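Local coordinates for protein phosphoacetylglucosamine mutase (Aspergillus lentulus, PDB 5O9X) that probably interconverts N-acetylglucosamine 6-phosphate and N-acetylglucosamine 1-phosphate as an N-acetylphosphoglucosamine mutase, and binds glucose 1,6-bisphosphate, at residues 19-25 with 100-104; 48-52 with 111-115. The protein carries 1 engineered substitution. All coordinates share one frame; numbering follows the deposited sequence.

In the fold
Both contacts lie in the N-terminal alpha/beta/alpha domain of the phosphohexomutase fold, on the same side of the chain's centre. After helix 4-14 the chain runs through residues 19-25, later met by 100-104 in interaction 1. It then forms strand 32-35 and helix 40-56, whose residues 48-52 start interaction 2. Residues 100-104 take in the end of helix 91-101 and the loop after it. Helix 107-118 then brings 111-115 back to 48-52. The two closures therefore cross along the chain. Their centres are about 17 Å apart and they do not touch. Interaction 1 ties a loop to a helix end, whereas interaction 2 joins two helices.

Interaction 1. Residues 19-25 with 100-104; sequences KPEGKIF and ANAPL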
# COMPACT_ATOMS: atom_id res chain seq x y z
N LYS A 19 -19.19 22.42 6.64
CA LYS A 19 -18.72 21.94 5.35
C LYS A 19 -18.09 23.07 4.59
O LYS A 19 -18.62 24.18 4.61
CB LYS A 19 -19.83 21.39 4.48
CG LYS A 19 -20.38 20.08 4.95
CD LYS A 19 -21.36 19.56 3.94
CE LYS A 19 -20.73 18.52 3.06
NZ LYS A 19 -21.21 18.69 1.68
N PRO A 20 -16.96 22.80 3.89
CA PRO A 20 -16.42 23.83 3.00
C PRO A 20 -17.31 24.02 1.78
O PRO A 20 -17.82 23.05 1.20
CB PRO A 20 -15.04 23.27 2.57
CG PRO A 20 -15.10 21.81 2.84
CD PRO A 20 -16.08 21.61 3.96
N GLU A 21 -17.50 25.28 1.39
CA GLU A 21 -18.53 25.61 0.41
C GLU A 21 -18.13 25.07 -0.94
O GLU A 21 -17.00 25.25 -1.39
CB GLU A 21 -18.74 27.13 0.31
CG GLU A 21 -19.15 27.78 1.61
CD GLU A 21 -20.39 28.63 1.44
OE1 GLU A 21 -21.23 28.30 0.56
OE2 GLU A 21 -20.52 29.63 2.19
N GLY A 22 -19.05 24.39 -1.58
CA GLY A 22 -18.80 23.97 -2.92
C GLY A 22 -17.96 22.71 -3.12
O GLY A 22 -17.94 22.24 -4.24
N LYS A 23 -17.28 22.16 -2.10
CA LYS A 23 -16.46 20.93 -2.33
C LYS A 23 -17.35 19.70 -2.37
O LYS A 23 -18.23 19.50 -1.50
CB LYS A 23 -15.37 20.69 -1.28
CG LYS A 23 -14.54 21.92 -0.93
CD LYS A 23 -13.76 22.53 -2.09
CE LYS A 23 -12.68 23.46 -1.57
NZ LYS A 23 -11.79 23.89 -2.67
N ILE A 24 -17.11 18.90 -3.40
CA ILE A 24 -17.72 17.59 -3.54
C ILE A 24 -16.57 16.60 -3.24
O ILE A 24 -15.50 16.75 -3.76
CB ILE A 24 -18.29 17.39 -4.96
CG1 ILE A 24 -19.57 18.31 -5.19
CG2 ILE A 24 -18.57 15.91 -5.23
CD1 ILE A 24 -19.91 18.62 -6.64
N PHE A 25 -16.81 15.63 -2.36
CA PHE A 25 -15.79 14.68 -1.91
C PHE A 25 -15.93 13.35 -2.64
O PHE A 25 -17.03 12.95 -2.99
CB PHE A 25 -15.89 14.48 -0.40
CG PHE A 25 -15.83 15.75 0.36
CD1 PHE A 25 -14.64 16.48 0.46
CD2 PHE A 25 -16.99 16.26 1.00
CE1 PHE A 25 -14.57 17.67 1.18
CE2 PHE A 25 -16.93 17.48 1.70
CZ PHE A 25 -15.72 18.17 1.80
N ALA A 100 -20.38 11.65 3.30
CA ALA A 100 -19.41 12.77 3.22
C ALA A 100 -19.96 13.95 2.43
O ALA A 100 -19.57 15.10 2.66
CB ALA A 100 -18.10 12.30 2.62
N ASN A 101 -20.86 13.67 1.48
CA ASN A 101 -21.47 14.74 0.67
C ASN A 101 -22.84 15.25 1.19
O ASN A 101 -23.37 16.23 0.66
CB ASN A 101 -21.50 14.36 -0.81
CG ASN A 101 -20.09 14.28 -1.40
OD1 ASN A 101 -19.64 13.21 -1.80
ND2 ASN A 101 -19.38 15.39 -1.40
N ALA A 102 -23.38 14.61 2.23
CA ALA A 102 -24.63 15.06 2.86
C ALA A 102 -24.46 16.45 3.46
O ALA A 102 -23.45 16.69 4.18
CB ALA A 102 -25.03 14.11 3.96
N PRO A 103 -25.46 17.36 3.22
CA PRO A 103 -25.49 18.57 4.04
C PRO A 103 -25.48 18.14 5.49
O PRO A 103 -26.05 17.10 5.85
CB PRO A 103 -26.82 19.24 3.67
CG PRO A 103 -27.23 18.64 2.37
CD PRO A 103 -26.66 17.24 2.36
N LEU A 104 -24.76 18.91 6.30
CA LEU A 104 -24.58 18.58 7.70
C LEU A 104 -25.89 18.49 8.45
O LEU A 104 -26.08 17.62 9.31
CB LEU A 104 -23.64 19.67 8.30
CG LEU A 104 -22.46 19.31 9.16
CD1 LEU A 104 -21.79 18.06 8.62
CD2 LEU A 104 -21.49 20.48 9.22
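Lys-19 reaches across to the end of helix 91-101 and meets a row of backbone carbonyls. Its CB points toward the 100-104 segment, and CG lies beside the backbone N (chi1 -72°). CG of Lys-19 comes 4.4 Å from CD1 of Leu-104. CD of Lys-19 is 3.6 Å from O of Ala-102 and also passes CA of Pro-103. The chain then bends at chi3 (99°), and CE comes near two carbonyls, O of Ala-102 and O of Ala-100, at similar range. At the tip, NZ of Lys-19 makes a weak hydrogen bond of 3.4 Å to O of Asn-101. The ammonium group thus sits at the C-terminal end of the helix, where the carbonyl end of the helix dipole would probably favour its positive charge.

Phe-25 makes the second half of the contact. Its ring turns an edge to the same helix end, with CD2 of Phe-25 3.3 Å from O of Ala-100, near the ring plane. CB of Phe-25 packs on CB of Ala-100 at 4.3 Å. The side chain of Asn-101 lies beside the backbone of Phe-25, its amide plane only 19° from the ring plane.

Between Lys-19 and Phe-25, a type II turn from Pro-20 to Lys-23 reverses the loop. Nearby, Lys-19 and Leu-104 both touch Thr-41 of helix 40-56. Phe-25 reaches Val-42 of that helix and Met-34 of strand 32-35.

Interaction 2. Residues 48-52 with 111-115; sequences LLATL and YDELV
The hydroxyl OG1 of Thr-51 is hydrogen-bonded to O of Gly-47, one turn back on its own helix, and to OG1 of Thr-152. OG1 sits beside the backbone N (chi1 -64°), which leaves the methyl CG2 anti to it. CG2 of Thr-51 faces the other helix and lies 3.5 Å from OH of Tyr-111. No hydrogen bond crosses between 48-52 and 111-115; the join is apolar.

Tyr-111 carries most of it. Its chi1 is near 180° (-168°), which swings the ring toward helix 40-56. The ring edge meets O of Leu-48 in the ring plane, with CE2 of Tyr-111 3.6 Å from that oxygen. CB and CG of Leu-48 pack near CD2 and CE2 of Tyr-111. Leu-52 comes in obliquely: CG of Leu-52 is 3.6 Å from CE2 of Tyr-111, and its CD2 touches both CE2 and CZ of that ring. The other branch, CD1 of Leu-52, lies 3.8 Å from CB of Leu-114, and CD2 of Leu-52 also approaches CG1 of Val-115.

The two short segments run nearly parallel, 23° apart, with axes 11.3 Å from each other; side chains fill the gap. Helix 91-101 packs against Leu-49 and Leu-114. Ile-10 of helix 4-14 touches both Leu-48 and Tyr-111, and helix 138-151 adds Ala-148 and Leu-149.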
# COMPACT_ATOMS: atom_id res chain seq x y z
N LEU A 48 -19.32 7.91 11.45
CA LEU A 48 -20.68 7.35 11.20
C LEU A 48 -20.68 6.06 10.38
O LEU A 48 -21.28 5.05 10.81
CB LEU A 48 -21.50 8.45 10.54
CG LEU A 48 -22.21 9.46 11.47
CD1 LEU A 48 -21.54 9.84 12.77
CD2 LEU A 48 -22.65 10.67 10.69
N LEU A 49 -19.97 6.06 9.25
CA LEU A 49 -19.83 4.87 8.41
C LEU A 49 -19.17 3.67 9.12
O LEU A 49 -19.67 2.55 9.00
CB LEU A 49 -19.08 5.19 7.14
CG LEU A 49 -19.23 4.00 6.18
CD1 LEU A 49 -20.62 3.91 5.56
CD2 LEU A 49 -18.21 4.07 5.10
N ALA A 50 -18.07 3.92 9.85
CA ALA A 50 -17.39 2.88 10.60
C ALA A 50 -18.36 2.22 11.59
O ALA A 50 -18.29 1.02 11.78
CB ALA A 50 -16.14 3.43 11.36
N THR A 51 -19.19 3.02 12.23
CA THR A 51 -20.19 2.48 13.21
C THR A 51 -21.17 1.51 12.46
O THR A 51 -21.37 0.36 12.86
CB THR A 51 -21.03 3.59 13.88
OG1 THR A 51 -20.19 4.45 14.67
CG2 THR A 51 -22.10 2.99 14.84
N LEU A 52 -21.70 1.97 11.32
CA LEU A 52 -22.60 1.15 10.52
C LEU A 52 -21.94 -0.11 10.02
O LEU A 52 -22.60 -1.18 9.97
CB LEU A 52 -23.18 1.94 9.33
CG LEU A 52 -24.12 3.11 9.73
CD1 LEU A 52 -24.70 3.73 8.47
CD2 LEU A 52 -25.27 2.69 10.66
N TYR A 111 -27.90 9.03 7.60
CA TYR A 111 -27.57 7.88 8.48
C TYR A 111 -28.72 6.86 8.55
O TYR A 111 -28.52 5.66 8.31
CB TYR A 111 -27.22 8.39 9.88
CG TYR A 111 -26.59 7.41 10.86
CD1 TYR A 111 -27.29 6.98 12.02
CD2 TYR A 111 -25.25 6.96 10.69
CE1 TYR A 111 -26.70 6.12 12.96
CE2 TYR A 111 -24.66 6.11 11.63
CZ TYR A 111 -25.38 5.68 12.74
OH TYR A 111 -24.78 4.84 13.65
N ASP A 112 -29.93 7.32 8.89
CA ASP A 112 -31.12 6.42 8.92
C ASP A 112 -31.47 5.82 7.56
O ASP A 112 -31.81 4.62 7.46
CB ASP A 112 -32.35 7.11 9.53
CG ASP A 112 -32.26 7.19 11.05
OD1 ASP A 112 -31.96 6.13 11.69
OD2 ASP A 112 -32.50 8.31 11.58
N GLU A 113 -31.31 6.63 6.51
CA GLU A 113 -31.54 6.16 5.15
C GLU A 113 -30.60 4.97 4.92
O GLU A 113 -31.02 3.91 4.41
CB GLU A 113 -31.25 7.33 4.23
CG GLU A 113 -31.65 7.22 2.78
CD GLU A 113 -31.08 8.38 1.96
OE1 GLU A 113 -31.18 9.58 2.38
OE2 GLU A 113 -30.52 8.09 0.88
N LEU A 114 -29.35 5.10 5.39
CA LEU A 114 -28.38 4.02 5.25
C LEU A 114 -28.69 2.80 6.05
O LEU A 114 -28.47 1.67 5.56
CB LEU A 114 -26.93 4.50 5.48
CG LEU A 114 -26.32 5.25 4.31
CD1 LEU A 114 -24.97 5.89 4.68
CD2 LEU A 114 -26.18 4.37 3.07
N VAL A 115 -29.18 2.98 7.28
CA VAL A 115 -29.47 1.77 8.05
C VAL A 115 -30.55 0.87 7.36
O VAL A 115 -30.43 -0.36 7.37
CB VAL A 115 -29.70 2.01 9.58
CG1 VAL A 115 -29.22 3.36 10.05
CG2 VAL A 115 -31.12 1.73 10.07